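Local coordinates for beta-N-acetylglucosaminidase-like protein Glycoside hydrolase family 20 (Flavobacterium johnsoniae, PDB 6YHH) that probably removes N-acetylglucosamine units from chitin-derived sugars as a family 20 beta-N-acetylhexosaminidase in bacterial chitin degradation, at residues K586-N600 with K621-D635. Sequence-based numbering, arbitrary orientation.
Sequences KAKVAAFFNKWIAVN and KKLSDASQELLLVLD
The F593 ring packs as a knob among S627, L630, L631 and L634 of helix 621-634. L630 CB lies over one face of the F593 ring, 3.9 Å from the centroid. This is a CH-pi contact, 28° off the ring normal. L631 CD2 and L634 CD1 meet the ring at its edge. W596 is gripped in a similar way one turn on. L623 CD2 sits over one face of the five-membered ring of W596. At the indole edge, in plane, S627 OG is 3.5 Å from W596 CE3. S627 OG donates a hydrogen bond to L623 O at 2.7 Å, from above the carbonyl plane; S627 N reaches that oxygen from the opposite face.

The two helices run roughly antiparallel, at 141°, as a helical hairpin. It belongs to the C-terminal helical region, far from the predicted proton donor E317. Small S624 and S627 let the backbones come close; CA of F593 and CA of S627 are 4.7 Å apart. Replacing F593 by alanine is likely to open a gap between L630, L631 and L634 and deprive L630 of its aromatic face.

L631 returns the interlock, as a knob among A590, F593, N594 and I597. Near the N600 end, one water joins I597 O, N600 ND2 and S624 OG. N600 OD1 is hydrogen-bonded to S620 OG. At the other end K586, bent at chi3 (-85°), brings NZ to L634 O in a weak 3.0 Å hydrogen bond.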
ATOM      1  N   LYS A 586     -15.389  29.324  28.343  1.00 15.64           N
ATOM      2  CA  LYS A 586     -16.707  28.739  28.182  1.00 16.66           C
ATOM      3  C   LYS A 586     -17.028  28.572  26.684  1.00 17.57           C
ATOM      4  O   LYS A 586     -17.573  27.542  26.245  1.00 15.96           O
ATOM      5  CB  LYS A 586     -17.782  29.635  28.787  1.00 19.45           C
ATOM      6  CG  LYS A 586     -19.122  28.947  28.825  1.00 22.17           C
ATOM      7  CD  LYS A 586     -20.260  29.958  28.989  1.00 28.95           C
ATOM      8  CE  LYS A 586     -20.537  30.337  30.381  1.00 32.34           C
ATOM      9  NZ  LYS A 586     -21.649  31.333  30.210  1.00 33.18           N
ATOM     10  N   ALA A 587     -16.686  29.591  25.896  1.00 15.26           N
ATOM     11  CA  ALA A 587     -16.907  29.523  24.451  1.00 15.13           C
ATOM     12  C   ALA A 587     -16.077  28.394  23.795  1.00 14.76           C
ATOM     13  O   ALA A 587     -16.625  27.770  22.860  1.00 15.19           O
ATOM     14  CB  ALA A 587     -16.612  30.833  23.763  1.00 17.28           C
ATOM     15  N   LYS A 588     -14.876  28.098  24.298  1.00 14.41           N
ATOM     16  CA  LYS A 588     -14.063  26.970  23.735  1.00 14.65           C
ATOM     17  C   LYS A 588     -14.773  25.653  23.981  1.00 15.22           C
ATOM     18  O   LYS A 588     -14.761  24.790  23.087  1.00 15.76           O
ATOM     19  CB  LYS A 588     -12.617  27.000  24.281  1.00 17.05           C
ATOM     20  CG  LYS A 588     -11.760  28.091  23.590  1.00 19.15           C
ATOM     21  CD  LYS A 588     -10.290  28.127  24.109  1.00 22.46           C
ATOM     22  N   VAL A 589     -15.421  25.522  25.130  1.00 14.33           N
ATOM     23  CA  VAL A 589     -16.142  24.278  25.450  1.00 14.15           C
ATOM     24  C   VAL A 589     -17.392  24.213  24.558  1.00 14.59           C
ATOM     25  O   VAL A 589     -17.696  23.198  23.934  1.00 12.81           O
ATOM     26  CB  VAL A 589     -16.530  24.190  26.926  1.00 12.33           C
ATOM     27  CG1 VAL A 589     -17.414  23.005  27.183  1.00 11.68           C
ATOM     28  CG2 VAL A 589     -15.282  24.157  27.771  1.00 13.47           C
ATOM     29  N   ALA A 590     -18.159  25.298  24.484  1.00 12.99           N
ATOM     30  CA  ALA A 590     -19.365  25.346  23.701  1.00 12.81           C
ATOM     31  C   ALA A 590     -19.096  25.023  22.206  1.00 12.54           C
ATOM     32  O   ALA A 590     -19.986  24.448  21.566  1.00 13.86           O
ATOM     33  CB  ALA A 590     -20.007  26.737  23.837  1.00 14.51           C
ATOM     34  N   ALA A 591     -17.922  25.419  21.662  1.00 12.17           N
ATOM     35  CA  ALA A 591     -17.598  25.189  20.278  1.00 12.18           C
ATOM     36  C   ALA A 591     -17.667  23.667  19.951  1.00 12.12           C
ATOM     37  O   ALA A 591     -18.083  23.297  18.843  1.00 12.13           O
ATOM     38  CB  ALA A 591     -16.230  25.713  19.918  1.00 13.92           C
ATOM     39  N   PHE A 592     -17.304  22.840  20.921  1.00 11.34           N
ATOM     40  CA  PHE A 592     -17.323  21.357  20.681  1.00 12.20           C
ATOM     41  C   PHE A 592     -18.734  20.884  20.612  1.00 12.18           C
ATOM     42  O   PHE A 592     -19.081  20.078  19.764  1.00 10.53           O
ATOM     43  CB  PHE A 592     -16.580  20.612  21.810  1.00 11.47           C
ATOM     44  CG  PHE A 592     -15.097  20.719  21.687  1.00 12.98           C
ATOM     45  CD1 PHE A 592     -14.351  19.826  20.854  1.00 13.66           C
ATOM     46  CD2 PHE A 592     -14.405  21.693  22.384  1.00 14.22           C
ATOM     47  CE1 PHE A 592     -12.948  19.934  20.793  1.00 15.65           C
ATOM     48  CE2 PHE A 592     -13.047  21.818  22.282  1.00 14.10           C
ATOM     49  CZ  PHE A 592     -12.306  20.957  21.472  1.00 14.23           C
ATOM     50  N   PHE A 593     -19.590  21.415  21.477  1.00 12.08           N
ATOM     51  CA  PHE A 593     -20.998  21.031  21.417  1.00 12.37           C
ATOM     52  C   PHE A 593     -21.655  21.424  20.110  1.00 12.57           C
ATOM     53  O   PHE A 593     -22.400  20.616  19.490  1.00 11.78           O
ATOM     54  CB  PHE A 593     -21.777  21.655  22.583  1.00 13.56           C
ATOM     55  CG  PHE A 593     -21.268  21.270  23.932  1.00 12.75           C
ATOM     56  CD1 PHE A 593     -20.785  19.970  24.192  1.00 12.10           C
ATOM     57  CD2 PHE A 593     -21.366  22.137  24.989  1.00 13.04           C
ATOM     58  CE1 PHE A 593     -20.298  19.636  25.437  1.00 12.41           C
ATOM     59  CE2 PHE A 593     -20.884  21.789  26.235  1.00 11.98           C
ATOM     60  CZ  PHE A 593     -20.366  20.554  26.457  1.00 13.64           C
ATOM     61  N   ASN A 594     -21.414  22.643  19.622  1.00 11.65           N
ATOM     62  CA  ASN A 594     -21.966  23.029  18.348  1.00 13.30           C
ATOM     63  C   ASN A 594     -21.389  22.120  17.222  1.00 12.26           C
ATOM     64  O   ASN A 594     -22.122  21.697  16.288  1.00 11.97           O
ATOM     65  CB  ASN A 594     -21.679  24.481  18.056  1.00 15.33           C
ATOM     66  CG  ASN A 594     -22.478  25.395  18.922  1.00 17.87           C
ATOM     67  OD1 ASN A 594     -21.951  26.375  19.513  1.00 23.88           O
ATOM     68  ND2 ASN A 594     -23.682  25.139  19.008  1.00 16.81           N
ATOM     69  N   LYS A 595     -20.117  21.780  17.311  1.00 11.24           N
ATOM     70  CA  LYS A 595     -19.512  20.918  16.323  1.00 11.81           C
ATOM     71  C   LYS A 595     -20.163  19.533  16.308  1.00 10.99           C
ATOM     72  O   LYS A 595     -20.494  19.010  15.195  1.00 10.80           O
ATOM     73  CB  LYS A 595     -17.995  20.733  16.596  1.00 13.70           C
ATOM     74  CG  LYS A 595     -17.342  19.856  15.549  1.00 16.19           C
ATOM     75  CD  LYS A 595     -15.832  19.723  15.738  1.00 20.38           C
ATOM     76  CE  LYS A 595     -15.221  18.934  14.565  1.00 23.65           C
ATOM     77  NZ  LYS A 595     -13.729  18.964  14.676  1.00 28.14           N
ATOM     78  N   TRP A 596     -20.368  18.947  17.481  1.00 11.27           N
ATOM     79  CA  TRP A 596     -20.950  17.594  17.544  1.00 10.89           C
ATOM     80  C   TRP A 596     -22.392  17.532  17.064  1.00  9.88           C
ATOM     81  O   TRP A 596     -22.882  16.526  16.536  1.00  9.88           O
ATOM     82  CB  TRP A 596     -20.762  17.026  18.914  1.00 10.82           C
ATOM     83  CG  TRP A 596     -19.259  16.915  19.245  1.00 10.54           C
ATOM     84  CD1 TRP A 596     -18.195  16.672  18.396  1.00 11.79           C
ATOM     85  CD2 TRP A 596     -18.698  16.976  20.552  1.00 10.19           C
ATOM     86  NE1 TRP A 596     -17.016  16.620  19.106  1.00 11.97           N
ATOM     87  CE2 TRP A 596     -17.305  16.771  20.430  1.00 11.60           C
ATOM     88  CE3 TRP A 596     -19.236  17.112  21.803  1.00  9.98           C
ATOM     89  CZ2 TRP A 596     -16.450  16.770  21.550  1.00 11.54           C
ATOM     90  CZ3 TRP A 596     -18.415  17.132  22.886  1.00 10.42           C
ATOM     91  CH2 TRP A 596     -17.023  16.958  22.747  1.00 10.64           C
ATOM     92  N   ILE A 597     -23.151  18.609  17.358  1.00  9.90           N
ATOM     93  CA  ILE A 597     -24.503  18.732  16.796  1.00 10.20           C
ATOM     94  C   ILE A 597     -24.437  18.698  15.284  1.00  9.83           C
ATOM     95  O   ILE A 597     -25.225  18.003  14.622  1.00 10.95           O
ATOM     96  CB  ILE A 597     -25.153  19.978  17.366  1.00 11.45           C
ATOM     97  CG1 ILE A 597     -25.432  19.763  18.858  1.00 11.90           C
ATOM     98  CG2 ILE A 597     -26.413  20.304  16.571  1.00 13.08           C
ATOM     99  CD1 ILE A 597     -25.761  21.052  19.611  1.00 13.66           C
ATOM    100  N   ALA A 598     -23.497  19.438  14.694  1.00 10.11           N
ATOM    101  CA  ALA A 598     -23.380  19.454  13.262  1.00 10.14           C
ATOM    102  C   ALA A 598     -22.939  18.082  12.714  1.00  9.96           C
ATOM    103  O   ALA A 598     -23.374  17.638  11.612  1.00  9.75           O
ATOM    104  CB  ALA A 598     -22.446  20.576  12.791  1.00 11.66           C
ATOM    105  N   VAL A 599     -22.001  17.446  13.402  1.00  8.92           N
ATOM    106  CA  VAL A 599     -21.551  16.118  12.981  1.00  8.59           C
ATOM    107  C   VAL A 599     -22.714  15.118  12.937  1.00  8.71           C
ATOM    108  O   VAL A 599     -22.880  14.364  11.983  1.00 10.20           O
ATOM    109  CB  VAL A 599     -20.416  15.616  13.924  1.00  9.21           C
ATOM    110  CG1 VAL A 599     -20.186  14.116  13.734  1.00  9.36           C
ATOM    111  CG2 VAL A 599     -19.150  16.459  13.751  1.00 11.87           C
ATOM    112  N   ASN A 600     -23.545  15.143  13.940  1.00  9.48           N
ATOM    113  CA  ASN A 600     -24.663  14.221  14.008  1.00 10.16           C
ATOM    114  C   ASN A 600     -25.593  14.505  12.843  1.00  9.86           C
ATOM    115  O   ASN A 600     -26.097  13.580  12.226  1.00  9.59           O
ATOM    116  CB  ASN A 600     -25.415  14.303  15.313  1.00  9.85           C
ATOM    117  CG  ASN A 600     -26.541  13.324  15.376  1.00  9.51           C
ATOM    118  OD1 ASN A 600     -26.357  12.103  15.314  1.00 10.58           O
ATOM    119  ND2 ASN A 600     -27.784  13.867  15.411  1.00  9.40           N
ATOM    120  N   LYS A 621     -26.153  10.316  18.116  1.00 10.73           N
ATOM    121  CA  LYS A 621     -27.370  10.945  18.664  1.00 11.66           C
ATOM    122  C   LYS A 621     -27.217  11.170  20.139  1.00 11.71           C
ATOM    123  O   LYS A 621     -27.502  12.284  20.660  1.00 11.74           O
ATOM    124  CB  LYS A 621     -28.587  10.102  18.386  1.00 14.89           C
ATOM    125  CG  LYS A 621     -29.780  10.599  19.190  1.00 16.86           C
ATOM    126  CD  LYS A 621     -31.067   9.935  18.812  1.00 20.92           C
ATOM    127  CE  LYS A 621     -32.217  10.374  19.742  1.00 20.69           C
ATOM    128  NZ  LYS A 621     -32.359  11.835  19.821  1.00 21.03           N
ATOM    129  N   LYS A 622     -26.682  10.194  20.891  1.00 11.15           N
ATOM    130  CA  LYS A 622     -26.430  10.388  22.301  1.00 12.21           C
ATOM    131  C   LYS A 622     -25.515  11.571  22.617  1.00 11.33           C
ATOM    132  O   LYS A 622     -25.770  12.405  23.543  1.00 11.46           O
ATOM    133  CB  LYS A 622     -25.940   9.097  22.951  1.00 11.48           C
ATOM    134  CG  LYS A 622     -26.987   8.016  23.035  1.00 12.02           C
ATOM    135  CD  LYS A 622     -26.444   6.596  23.251  1.00 12.82           C
ATOM    136  CE  LYS A 622     -27.674   5.650  23.207  1.00 15.53           C
ATOM    137  NZ  LYS A 622     -27.409   4.231  23.565  1.00 20.37           N
ATOM    138  N   LEU A 623     -24.450  11.729  21.818  1.00 10.61           N
ATOM    139  CA  LEU A 623     -23.562  12.872  22.005  1.00 10.67           C
ATOM    140  C   LEU A 623     -24.235  14.220  21.635  1.00 10.30           C
ATOM    141  O   LEU A 623     -24.043  15.243  22.342  1.00 11.75           O
ATOM    142  CB  LEU A 623     -22.274  12.672  21.155  1.00 10.40           C
ATOM    143  CG  LEU A 623     -21.237  13.707  21.292  1.00  9.68           C
ATOM    144  CD1 LEU A 623     -20.770  13.847  22.733  1.00 10.49           C
ATOM    145  CD2 LEU A 623     -20.054  13.469  20.319  1.00 10.35           C
ATOM    146  N   SER A 624     -25.022  14.250  20.556  1.00 10.33           N
ATOM    147  CA  SER A 624     -25.730  15.423  20.083  1.00 11.84           C
ATOM    148  C   SER A 624     -26.728  15.803  21.124  1.00 12.30           C
ATOM    149  O   SER A 624     -26.841  17.004  21.465  1.00 12.60           O
ATOM    150  CB  SER A 624     -26.441  15.147  18.751  1.00 12.87           C
ATOM    151  OG  SER A 624     -27.195  16.344  18.381  1.00 14.35           O
ATOM    152  N   ASP A 625     -27.434  14.829  21.642  1.00 11.95           N
ATOM    153  CA  ASP A 625     -28.449  15.151  22.720  1.00 13.04           C
ATOM    154  C   ASP A 625     -27.796  15.771  23.920  1.00 13.54           C
ATOM    155  O   ASP A 625     -28.295  16.788  24.440  1.00 15.36           O
ATOM    156  CB  ASP A 625     -29.263  13.926  23.132  1.00 13.50           C
ATOM    157  CG  ASP A 625     -30.239  13.456  22.080  1.00 13.27           C
ATOM    158  OD1 ASP A 625     -30.553  14.119  21.086  1.00 14.12           O
ATOM    159  OD2 ASP A 625     -30.727  12.344  22.232  1.00 16.60           O
ATOM    160  N   ALA A 626     -26.710  15.184  24.423  1.00 13.02           N
ATOM    161  CA  ALA A 626     -25.976  15.750  25.548  1.00 13.38           C
ATOM    162  C   ALA A 626     -25.459  17.153  25.208  1.00 15.17           C
ATOM    163  O   ALA A 626     -25.524  18.072  26.062  1.00 14.65           O
ATOM    164  CB  ALA A 626     -24.872  14.831  26.001  1.00 14.65           C
ATOM    165  N   SER A 627     -24.924  17.323  23.994  1.00 13.39           N
ATOM    166  CA  SER A 627     -24.374  18.618  23.544  1.00 13.07           C
ATOM    167  C   SER A 627     -25.455  19.711  23.586  1.00 15.16           C
ATOM    168  O   SER A 627     -25.196  20.819  24.095  1.00 16.56           O
ATOM    169  CB  SER A 627     -23.769  18.478  22.163  1.00 12.89           C
ATOM    170  OG  SER A 627     -22.645  17.600  22.174  1.00 11.81           O
ATOM    171  N   GLN A 628     -26.636  19.382  23.079  1.00 15.04           N
ATOM    172  CA  GLN A 628     -27.740  20.358  23.043  1.00 17.40           C
ATOM    173  C   GLN A 628     -28.066  20.824  24.454  1.00 18.13           C
ATOM    174  O   GLN A 628     -28.313  22.024  24.689  1.00 19.68           O
ATOM    175  CB  GLN A 628     -29.007  19.759  22.363  1.00 18.24           C
ATOM    176  CG  GLN A 628     -28.888  19.588  20.853  1.00 20.67           C
ATOM    177  CD  GLN A 628     -29.993  18.698  20.186  1.00 26.25           C
ATOM    178  OE1 GLN A 628     -31.137  19.049  20.180  1.00 27.29           O
ATOM    179  NE2 GLN A 628     -29.596  17.646  19.504  1.00 31.23           N
ATOM    180  N   GLU A 629     -28.128  19.902  25.374  1.00 16.65           N
ATOM    181  CA  GLU A 629     -28.531  20.255  26.764  1.00 18.43           C
ATOM    182  C   GLU A 629     -27.404  21.015  27.503  1.00 20.47           C
ATOM    183  O   GLU A 629     -27.621  22.061  28.235  1.00 20.77           O
ATOM    184  CB  GLU A 629     -29.011  19.039  27.540  1.00 20.06           C
ATOM    185  CG  GLU A 629     -29.675  19.371  28.896  1.00 22.21           C
ATOM    186  CD  GLU A 629     -31.004  20.102  28.690  1.00 23.48           C
ATOM    187  OE1 GLU A 629     -31.752  19.743  27.760  1.00 23.43           O
ATOM    188  OE2 GLU A 629     -31.287  21.032  29.483  1.00 26.64           O
ATOM    189  N   LEU A 630     -26.161  20.559  27.314  1.00 16.73           N
ATOM    190  CA  LEU A 630     -25.054  21.212  27.919  1.00 16.08           C
ATOM    191  C   LEU A 630     -24.849  22.634  27.383  1.00 17.32           C
ATOM    192  O   LEU A 630     -24.329  23.501  28.130  1.00 18.56           O
ATOM    193  CB  LEU A 630     -23.767  20.407  27.758  1.00 17.22           C
ATOM    194  CG  LEU A 630     -23.804  19.117  28.593  1.00 18.33           C
ATOM    195  CD1 LEU A 630     -22.683  18.139  28.229  1.00 17.89           C
ATOM    196  CD2 LEU A 630     -23.714  19.394  30.074  1.00 18.04           C
ATOM    197  N   LEU A 631     -25.189  22.909  26.130  1.00 16.80           N
ATOM    198  CA  LEU A 631     -25.195  24.315  25.683  1.00 17.90           C
ATOM    199  C   LEU A 631     -26.143  25.156  26.584  1.00 22.24           C
ATOM    200  O   LEU A 631     -25.833  26.308  26.944  1.00 23.26           O
ATOM    201  CB  LEU A 631     -25.627  24.434  24.223  1.00 18.87           C
ATOM    202  CG  LEU A 631     -24.525  23.980  23.229  1.00 17.94           C
ATOM    203  CD1 LEU A 631     -25.157  23.878  21.884  1.00 19.04           C
ATOM    204  CD2 LEU A 631     -23.403  25.004  23.189  1.00 19.19           C
ATOM    205  N   LEU A 632     -27.275  24.585  26.942  1.00 21.25           N
ATOM    206  CA  LEU A 632     -28.209  25.342  27.809  1.00 23.74           C
ATOM    207  C   LEU A 632     -27.669  25.427  29.212  1.00 25.05           C
ATOM    208  O   LEU A 632     -27.763  26.478  29.868  1.00 29.53           O
ATOM    209  CB  LEU A 632     -29.575  24.693  27.822  1.00 22.46           C
ATOM    210  CG  LEU A 632     -30.272  24.624  26.482  1.00 25.85           C
ATOM    211  CD1 LEU A 632     -31.403  23.654  26.603  1.00 24.75           C
ATOM    212  CD2 LEU A 632     -30.763  25.987  26.020  1.00 30.22           C
ATOM    213  N   VAL A 633     -27.068  24.368  29.698  1.00 23.64           N
ATOM    214  CA  VAL A 633     -26.420  24.358  31.007  1.00 24.65           C
ATOM    215  C   VAL A 633     -25.356  25.471  31.102  1.00 30.71           C
ATOM    216  O   VAL A 633     -25.384  26.275  32.037  1.00 33.36           O
ATOM    217  CB  VAL A 633     -25.774  23.015  31.321  1.00 24.48           C
ATOM    218  CG1 VAL A 633     -24.939  23.074  32.570  1.00 25.74           C
ATOM    219  CG2 VAL A 633     -26.790  21.900  31.506  1.00 23.72           C
ATOM    220  N   LEU A 634     -24.456  25.554  30.117  1.00 27.62           N
ATOM    221  CA  LEU A 634     -23.395  26.569  30.114  1.00 24.84           C
ATOM    222  C   LEU A 634     -23.956  28.005  30.169  1.00 30.33           C
ATOM    223  O   LEU A 634     -23.300  28.874  30.711  1.00 32.09           O
ATOM    224  CB  LEU A 634     -22.438  26.448  28.914  1.00 24.79           C
ATOM    225  CG  LEU A 634     -21.422  25.264  28.841  1.00 22.77           C
ATOM    226  CD1 LEU A 634     -20.619  25.280  27.540  1.00 21.86           C
ATOM    227  CD2 LEU A 634     -20.438  25.131  29.980  1.00 24.92           C
ATOM    228  N   ASP A 635     -25.124  28.232  29.584  1.00 35.51           N
ATOM    229  CA  ASP A 635     -25.835  29.521  29.731  1.00 40.02           C
ATOM    230  C   ASP A 635     -26.924  29.648  30.819  1.00 41.67           C
ATOM    231  O   ASP A 635     -27.747  30.560  30.735  1.00 50.61           O
ATOM    232  CB  ASP A 635     -26.401  29.891  28.376  1.00 43.39           C
ATOM    233  CG  ASP A 635     -25.490  30.790  27.636  1.00 53.71           C
ATOM    234  OD1 ASP A 635     -24.261  30.505  27.650  1.00 56.72           O
ATOM    235  OD2 ASP A 635     -25.996  31.827  27.132  1.00 51.55           O
TER
HETATM  236  O   HOH W   1     -27.569  16.912  15.723  1.00  9.97           O